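Local atomic coordinates of paraflagellar rod component (Trypanosoma brucei, PDB entry 2Q0X), a protein that is of unknown function but adopts the alpha/beta-hydrolase fold and is named as a component of the paraflagellar rod. Residues G250-D253 with R259-V262; N206-I209 with V215-R218; L121-L126 with P198-A203. One frame throughout, in Å; residues are numbered along the deposited sequence.

Interaction 1: G250-D253 with R259-V262; sequences GVRD and RVTV
V251 and V260 carry most of this contact, with V262 and R252 adding smaller areas. The methyl CG1 of V251 sits among branches of both strand valines: V260 CG1 is 4.0 Å from it and V262 CG2 4.1 Å. The modelled approach of V251 CG1 to V260 CG2 is too short for two carbons, so its exact value is doubtful, though the neighbourhood of the two side chains is not. With V251 CG1 anti to the backbone N (chi1 174°), this branch faces the strand. V260 holds CG1 between its own N and carbonyl carbon (chi1 49°), where the methyl comes 4.0 Å from R252 CA and lies against the helix backbone. The guanidinium of R252 takes no part; only its CG does, 4.2 Å from V260 CG1. No hydrogen bond crosses, and the 161 Å² buried is gained by apolar surface. Farther out, V251 also packs on L229 and on V204 and C208 of helix 200-209. T261 is bound through its backbone to L227 and L229, fixing the strand beside strand 227-232. Strand 227-232, helix 241-254 and the parallel neighbour strand 260-264 follow one another as a beta-alpha-beta crossover, ending at the outermost strand of this chain's alpha/beta-hydrolase sheet.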
loop_
_atom_site.group_PDB
_atom_site.type_symbol
_atom_site.label_atom_id
_atom_site.label_comp_id
_atom_site.label_asym_id
_atom_site.label_seq_id
_atom_site.Cartn_x
_atom_site.Cartn_y
_atom_site.Cartn_z
ATOM N N GLY A 250 -12.906 -29.106 17.915
ATOM C CA GLY A 250 -11.736 -28.413 18.450
ATOM C C GLY A 250 -11.969 -26.940 18.687
ATOM O O GLY A 250 -11.557 -26.385 19.713
ATOM N N VAL A 251 -12.631 -26.289 17.740
ATOM C CA VAL A 251 -12.923 -24.883 17.864
ATOM C C VAL A 251 -13.934 -24.631 18.986
ATOM O O VAL A 251 -13.716 -23.749 19.805
ATOM C CB VAL A 251 -13.370 -24.249 16.487
ATOM C CG1 VAL A 251 -13.809 -22.816 16.691
ATOM C CG2 VAL A 251 -12.218 -24.324 15.434
ATOM N N ARG A 252 -15.005 -25.415 19.057
ATOM C CA ARG A 252 -16.018 -25.255 20.112
ATOM C C ARG A 252 -15.518 -25.483 21.530
ATOM O O ARG A 252 -15.973 -24.821 22.487
ATOM C CB ARG A 252 -17.172 -26.214 19.892
ATOM C CG ARG A 252 -18.050 -25.850 18.727
ATOM C CD ARG A 252 -19.181 -26.853 18.641
ATOM N NE ARG A 252 -20.174 -26.520 17.618
ATOM C CZ ARG A 252 -21.171 -27.325 17.249
ATOM N NH1 ARG A 252 -21.315 -28.528 17.805
ATOM N NH2 ARG A 252 -22.024 -26.930 16.309
ATOM N N ASP A 253 -14.612 -26.451 21.670
ATOM C CA ASP A 253 -14.112 -26.844 22.979
ATOM C C ASP A 253 -12.959 -25.979 23.482
ATOM O O ASP A 253 -12.640 -26.006 24.680
ATOM C CB ASP A 253 -13.666 -28.306 22.945
ATOM C CG ASP A 253 -14.829 -29.274 22.847
ATOM O OD1 ASP A 253 -15.986 -28.828 22.743
ATOM O OD2 ASP A 253 -14.576 -30.491 22.857
ATOM N N ARG A 259 -19.543 -18.973 21.717
ATOM C CA ARG A 259 -20.335 -18.558 20.569
ATOM C C ARG A 259 -19.469 -18.486 19.321
ATOM O O ARG A 259 -19.087 -17.420 18.851
ATOM C CB ARG A 259 -21.072 -17.263 20.887
ATOM C CG ARG A 259 -21.997 -17.465 22.095
ATOM C CD ARG A 259 -23.113 -16.480 22.198
ATOM N NE ARG A 259 -23.843 -16.329 20.944
ATOM C CZ ARG A 259 -24.740 -17.188 20.464
ATOM N NH1 ARG A 259 -25.082 -18.282 21.141
ATOM N NH2 ARG A 259 -25.330 -16.924 19.296
ATOM N N VAL A 260 -19.132 -19.661 18.816
ATOM C CA VAL A 260 -18.291 -19.769 17.648
ATOM C C VAL A 260 -19.092 -20.439 16.526
ATOM O O VAL A 260 -19.817 -21.395 16.755
ATOM C CB VAL A 260 -16.923 -20.470 17.943
ATOM C CG1 VAL A 260 -17.093 -21.719 18.688
ATOM C CG2 VAL A 260 -16.156 -20.739 16.634
ATOM N N THR A 261 -18.991 -19.871 15.331
ATOM C CA THR A 261 -19.637 -20.398 14.128
ATOM C C THR A 261 -18.529 -20.748 13.151
ATOM O O THR A 261 -17.608 -19.958 12.957
ATOM C CB THR A 261 -20.560 -19.353 13.493
ATOM O OG1 THR A 261 -21.594 -19.006 14.424
ATOM C CG2 THR A 261 -21.181 -19.877 12.189
ATOM N N VAL A 262 -18.600 -21.946 12.575
ATOM C CA VAL A 262 -17.623 -22.384 11.588
ATOM C C VAL A 262 -18.372 -22.657 10.293
ATOM O O VAL A 262 -19.203 -23.559 10.233
ATOM C CB VAL A 262 -16.844 -23.639 12.039
ATOM C CG1 VAL A 262 -15.831 -24.038 10.978
ATOM C CG2 VAL A 262 -16.150 -23.391 13.406
#

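Interaction 2: N206-I209 with V215-R218; sequences NPCI and VLRR
P207 and L216 form the main junction between two consecutive short helices, 200-209 and 213-218, which come, in chain order, between strands 135-143 and 227-232 of the alpha/beta-hydrolase fold. All contacts across it are apolar. The proline ring meets one branch of the leucine, L216 CD2 lying 3.7 Å from P207 CG and 3.8 Å from P207 CB, so the methyl touches two ring carbons at nearly equal range. V215 adds a looser touch, its CB 4.1 Å from P207 CB. The carbon CG of L216 is anti to its carbonyl carbon (chi1 -66°), an orientation that carries both terminal methyls toward the first helix although the CB bond itself does not point there. Polar interactions lie within or beside the segments rather than across them. The N of P207 can donate no hydrogen, in keeping with the kink of helix 200-209 at this point; R218 N makes only a weak bond to V215 O, and R218 NH2 pairs with D214. F197 packs against V215, and H254 of helix 241-254 against L216. Both leucine methyls also reach the sulfur, L216 CD1 4.0 Å and L216 CD2 4.1 Å from C208 SG.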
loop_
_atom_site.group_PDB
_atom_site.type_symbol
_atom_site.label_atom_id
_atom_site.label_comp_id
_atom_site.label_asym_id
_atom_site.label_seq_id
_atom_site.Cartn_x
_atom_site.Cartn_y
_atom_site.Cartn_z
ATOM N N ASN A 206 -4.528 -27.148 11.084
ATOM C CA ASN A 206 -3.479 -28.074 11.512
ATOM C C ASN A 206 -3.648 -28.600 12.938
ATOM O O ASN A 206 -3.733 -29.809 13.131
ATOM C CB ASN A 206 -2.089 -27.439 11.294
ATOM C CG ASN A 206 -1.694 -27.394 9.824
ATOM O OD1 ASN A 206 -2.380 -27.955 8.956
ATOM N ND2 ASN A 206 -0.570 -26.746 9.535
ATOM N N PRO A 207 -3.711 -27.709 13.946
ATOM C CA PRO A 207 -3.870 -28.234 15.312
ATOM C C PRO A 207 -5.157 -29.016 15.570
ATOM O O PRO A 207 -5.143 -29.941 16.369
ATOM C CB PRO A 207 -3.800 -26.978 16.188
ATOM C CG PRO A 207 -4.045 -25.824 15.248
ATOM C CD PRO A 207 -3.594 -26.240 13.924
ATOM N N CYS A 208 -6.257 -28.658 14.905
ATOM C CA CYS A 208 -7.513 -29.383 15.101
ATOM C C CYS A 208 -7.442 -30.783 14.500
ATOM O O CYS A 208 -7.807 -31.741 15.145
ATOM C CB CYS A 208 -8.705 -28.643 14.493
ATOM S SG CYS A 208 -9.399 -27.334 15.497
ATOM N N ILE A 209 -6.988 -30.888 13.249
ATOM C CA ILE A 209 -6.825 -32.203 12.593
ATOM C C ILE A 209 -5.802 -33.088 13.335
ATOM O O ILE A 209 -5.962 -34.316 13.404
ATOM C CB ILE A 209 -6.388 -32.053 11.102
ATOM C CG1 ILE A 209 -7.392 -31.207 10.285
ATOM C CG2 ILE A 209 -6.169 -33.431 10.432
ATOM C CD1 ILE A 209 -8.835 -31.682 10.353
ATOM N N VAL A 215 -1.941 -25.908 21.403
ATOM C CA VAL A 215 -1.752 -24.826 20.444
ATOM C C VAL A 215 -3.008 -23.961 20.341
ATOM O O VAL A 215 -2.913 -22.741 20.241
ATOM C CB VAL A 215 -1.376 -25.343 19.032
ATOM C CG1 VAL A 215 -1.288 -24.190 18.060
ATOM C CG2 VAL A 215 -0.061 -26.105 19.077
ATOM N N LEU A 216 -4.176 -24.599 20.391
ATOM C CA LEU A 216 -5.436 -23.887 20.268
ATOM C C LEU A 216 -5.655 -22.860 21.383
ATOM O O LEU A 216 -6.314 -21.849 21.160
ATOM C CB LEU A 216 -6.611 -24.863 20.206
ATOM C CG LEU A 216 -6.730 -25.797 18.998
ATOM C CD1 LEU A 216 -8.013 -26.606 19.170
ATOM C CD2 LEU A 216 -6.707 -25.032 17.637
ATOM N N ARG A 217 -5.087 -23.105 22.564
ATOM C CA ARG A 217 -5.208 -22.164 23.684
ATOM C C ARG A 217 -4.562 -20.849 23.343
ATOM O O ARG A 217 -5.019 -19.809 23.781
ATOM C CB ARG A 217 -4.542 -22.700 24.969
ATOM C CG ARG A 217 -5.116 -23.976 25.507
ATOM C CD ARG A 217 -6.620 -23.848 25.838
ATOM N NE ARG A 217 -7.076 -25.047 26.556
ATOM C CZ ARG A 217 -8.338 -25.305 26.898
ATOM N NH1 ARG A 217 -9.321 -24.453 26.657
ATOM N NH2 ARG A 217 -8.594 -26.430 27.525
ATOM N N ARG A 218 -3.470 -20.918 22.594
ATOM C CA ARG A 218 -2.726 -19.745 22.160
ATOM C C ARG A 218 -3.373 -18.998 20.993
ATOM O O ARG A 218 -3.071 -17.832 20.771
ATOM C CB ARG A 218 -1.307 -20.161 21.778
ATOM C CG ARG A 218 -0.451 -20.617 22.971
ATOM C CD ARG A 218 0.810 -21.330 22.502
ATOM N NE ARG A 218 0.744 -22.801 22.639
ATOM C CZ ARG A 218 1.726 -23.639 22.280
ATOM N NH1 ARG A 218 2.857 -23.169 21.748
ATOM N NH2 ARG A 218 1.584 -24.958 22.441
#

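Interaction 3: L121-L126 with P198-A203; sequences LVFELL and PTLQEA
The ring of F123 meets L200 at its edge, where CD2 lies near the ring plane 4.3 Å from F123 CE2. A203 approaches obliquely, its CB 3.4 Å from F123 CE2 and 3.7 Å from F123 CZ, so one methyl touches two neighbouring ring carbons. With CG of F123 anti to the carbonyl carbon (chi1 -71°), the ring extends from helix 119-128 to the start of helix 200-209. In the alpha/beta-hydrolase fold, helix 119-128 follows strand 110-115, the placement of the helix after the nucleophile elbow in relatives of this clan; no catalytic role is established. The ring also packs on L140, and V122 and L126 pack on strands 110-115 and 135-143. All three touching residues are buried, and no hydrogen bond crosses the 96 Å² interface. The capped start of helix 200-209 is consistent with a fixed placement of L200 and A203: T199 is the N-cap and forms a capping box with E202, whose OE2 is held by Y183 OH. Two donors grip the other carboxylate oxygen. T199 N reaches E202 OE1 from above the carboxylate plane, 43° out of it, while T199 OG1 donates to E202 OE1 nearly along the C-O axis at 2.6 Å.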
loop_
_atom_site.group_PDB
_atom_site.type_symbol
_atom_site.label_atom_id
_atom_site.label_comp_id
_atom_site.label_asym_id
_atom_site.label_seq_id
_atom_site.Cartn_x
_atom_site.Cartn_y
_atom_site.Cartn_z
ATOM N N LEU A 121 -2.406 -11.081 12.887
ATOM C CA LEU A 121 -2.467 -9.870 13.675
ATOM C C LEU A 121 -3.609 -9.923 14.681
ATOM O O LEU A 121 -3.491 -9.391 15.769
ATOM C CB LEU A 121 -2.606 -8.646 12.766
ATOM C CG LEU A 121 -1.555 -8.495 11.652
ATOM C CD1 LEU A 121 -1.630 -7.084 11.072
ATOM C CD2 LEU A 121 -0.146 -8.818 12.138
ATOM N N VAL A 122 -4.715 -10.564 14.315
ATOM C CA VAL A 122 -5.873 -10.587 15.171
ATOM C C VAL A 122 -5.595 -11.392 16.441
ATOM O O VAL A 122 -5.991 -10.959 17.517
ATOM C CB VAL A 122 -7.136 -11.082 14.421
ATOM C CG1 VAL A 122 -8.306 -11.357 15.396
ATOM C CG2 VAL A 122 -7.550 -10.061 13.363
ATOM N N PHE A 123 -4.899 -12.533 16.327
ATOM C CA PHE A 123 -4.624 -13.364 17.499
ATOM C C PHE A 123 -3.711 -12.632 18.473
ATOM O O PHE A 123 -3.945 -12.646 19.691
ATOM C CB PHE A 123 -4.044 -14.738 17.123
ATOM C CG PHE A 123 -5.053 -15.664 16.481
ATOM C CD1 PHE A 123 -6.089 -16.202 17.231
ATOM C CD2 PHE A 123 -4.980 -15.976 15.120
ATOM C CE1 PHE A 123 -7.022 -17.047 16.653
ATOM C CE2 PHE A 123 -5.912 -16.822 14.539
ATOM C CZ PHE A 123 -6.930 -17.360 15.305
ATOM N N GLU A 124 -2.698 -11.968 17.915
ATOM C CA GLU A 124 -1.783 -11.110 18.663
ATOM C C GLU A 124 -2.500 -9.925 19.319
ATOM O O GLU A 124 -2.278 -9.625 20.501
ATOM C CB GLU A 124 -0.688 -10.621 17.715
ATOM C CG GLU A 124 0.413 -9.846 18.361
ATOM C CD GLU A 124 1.189 -10.643 19.386
ATOM O OE1 GLU A 124 1.328 -11.891 19.231
ATOM O OE2 GLU A 124 1.668 -10.000 20.346
ATOM N N LEU A 125 -3.373 -9.270 18.556
ATOM C CA LEU A 125 -4.212 -8.187 19.072
ATOM C C LEU A 125 -5.043 -8.639 20.255
ATOM O O LEU A 125 -4.994 -8.028 21.297
ATOM C CB LEU A 125 -5.172 -7.633 18.000
ATOM C CG LEU A 125 -4.768 -6.346 17.270
ATOM C CD1 LEU A 125 -5.795 -5.965 16.187
ATOM C CD2 LEU A 125 -4.611 -5.242 18.250
ATOM N N LEU A 126 -5.820 -9.697 20.056
ATOM C CA LEU A 126 -6.768 -10.194 21.054
ATOM C C LEU A 126 -6.137 -10.601 22.395
ATOM O O LEU A 126 -6.794 -10.522 23.425
ATOM C CB LEU A 126 -7.595 -11.352 20.481
ATOM C CG LEU A 126 -8.882 -10.916 19.767
ATOM C CD1 LEU A 126 -8.642 -9.818 18.792
ATOM C CD2 LEU A 126 -9.485 -12.069 19.047
ATOM N N PRO A 198 0.424 -17.326 11.260
ATOM C CA PRO A 198 0.229 -16.562 10.040
ATOM C C PRO A 198 -1.179 -16.618 9.490
ATOM O O PRO A 198 -1.732 -15.590 9.208
ATOM C CB PRO A 198 1.233 -17.198 9.070
ATOM C CG PRO A 198 2.329 -17.652 9.953
ATOM C CD PRO A 198 1.632 -18.174 11.178
ATOM N N THR A 199 -1.767 -17.814 9.405
ATOM C CA THR A 199 -3.102 -17.998 8.824
ATOM C C THR A 199 -3.894 -18.995 9.654
ATOM O O THR A 199 -3.393 -19.548 10.622
ATOM C CB THR A 199 -3.000 -18.536 7.379
ATOM O OG1 THR A 199 -2.361 -19.829 7.396
ATOM C CG2 THR A 199 -2.195 -17.549 6.484
ATOM N N LEU A 200 -5.143 -19.206 9.267
ATOM C CA LEU A 200 -5.989 -20.218 9.872
ATOM C C LEU A 200 -5.485 -21.649 9.691
ATOM O O LEU A 200 -5.893 -22.539 10.440
ATOM C CB LEU A 200 -7.399 -20.094 9.336
ATOM C CG LEU A 200 -8.146 -18.844 9.798
ATOM C CD1 LEU A 200 -9.591 -18.961 9.425
ATOM C CD2 LEU A 200 -8.005 -18.625 11.282
ATOM N N GLN A 201 -4.622 -21.898 8.696
ATOM C CA GLN A 201 -3.953 -23.202 8.616
ATOM C C GLN A 201 -3.227 -23.522 9.928
ATOM O O GLN A 201 -3.431 -24.580 10.526
ATOM C CB GLN A 201 -2.972 -23.249 7.450
ATOM C CG GLN A 201 -2.448 -24.646 7.101
ATOM C CD GLN A 201 -3.470 -25.497 6.386
ATOM O OE1 GLN A 201 -4.380 -24.969 5.741
ATOM N NE2 GLN A 201 -3.326 -26.832 6.488
ATOM N N GLU A 202 -2.385 -22.602 10.386
ATOM C CA GLU A 202 -1.609 -22.829 11.615
ATOM C C GLU A 202 -2.458 -22.640 12.884
ATOM O O GLU A 202 -2.315 -23.390 13.849
ATOM C CB GLU A 202 -0.400 -21.888 11.658
ATOM C CG GLU A 202 0.610 -22.124 10.516
ATOM C CD GLU A 202 0.487 -21.150 9.362
ATOM O OE1 GLU A 202 -0.624 -20.620 9.103
ATOM O OE2 GLU A 202 1.519 -20.931 8.689
ATOM N N ALA A 203 -3.347 -21.647 12.858
ATOM C CA ALA A 203 -4.159 -21.296 14.029
ATOM C C ALA A 203 -5.266 -22.319 14.335
ATOM O O ALA A 203 -5.576 -22.548 15.492
ATOM C CB ALA A 203 -4.751 -19.922 13.858
#

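How the interactions relate
Helix 200-209 joins interactions 2 and 3, whose centres are 11 Å apart: its start meets F123 and its end meets helix 213-218. The two meet at a probable hydrogen bond from N206 N to Q201 O of 2.8 Å, and L216 CD2 of interaction 2 lies 3.5 Å from A203 O of interaction 3. Interactions 1 and 2, with centres 12 Å apart, touch where C208 SG lies 3.9 Å from G250 CA and L216 CD1 3.6 Å from G250 O. Interactions 1 and 3 do not touch, their nearest atoms being about 7 Å apart. The series therefore runs from helix 119-128 through the two short helices to helix 241-254 and the edge strand.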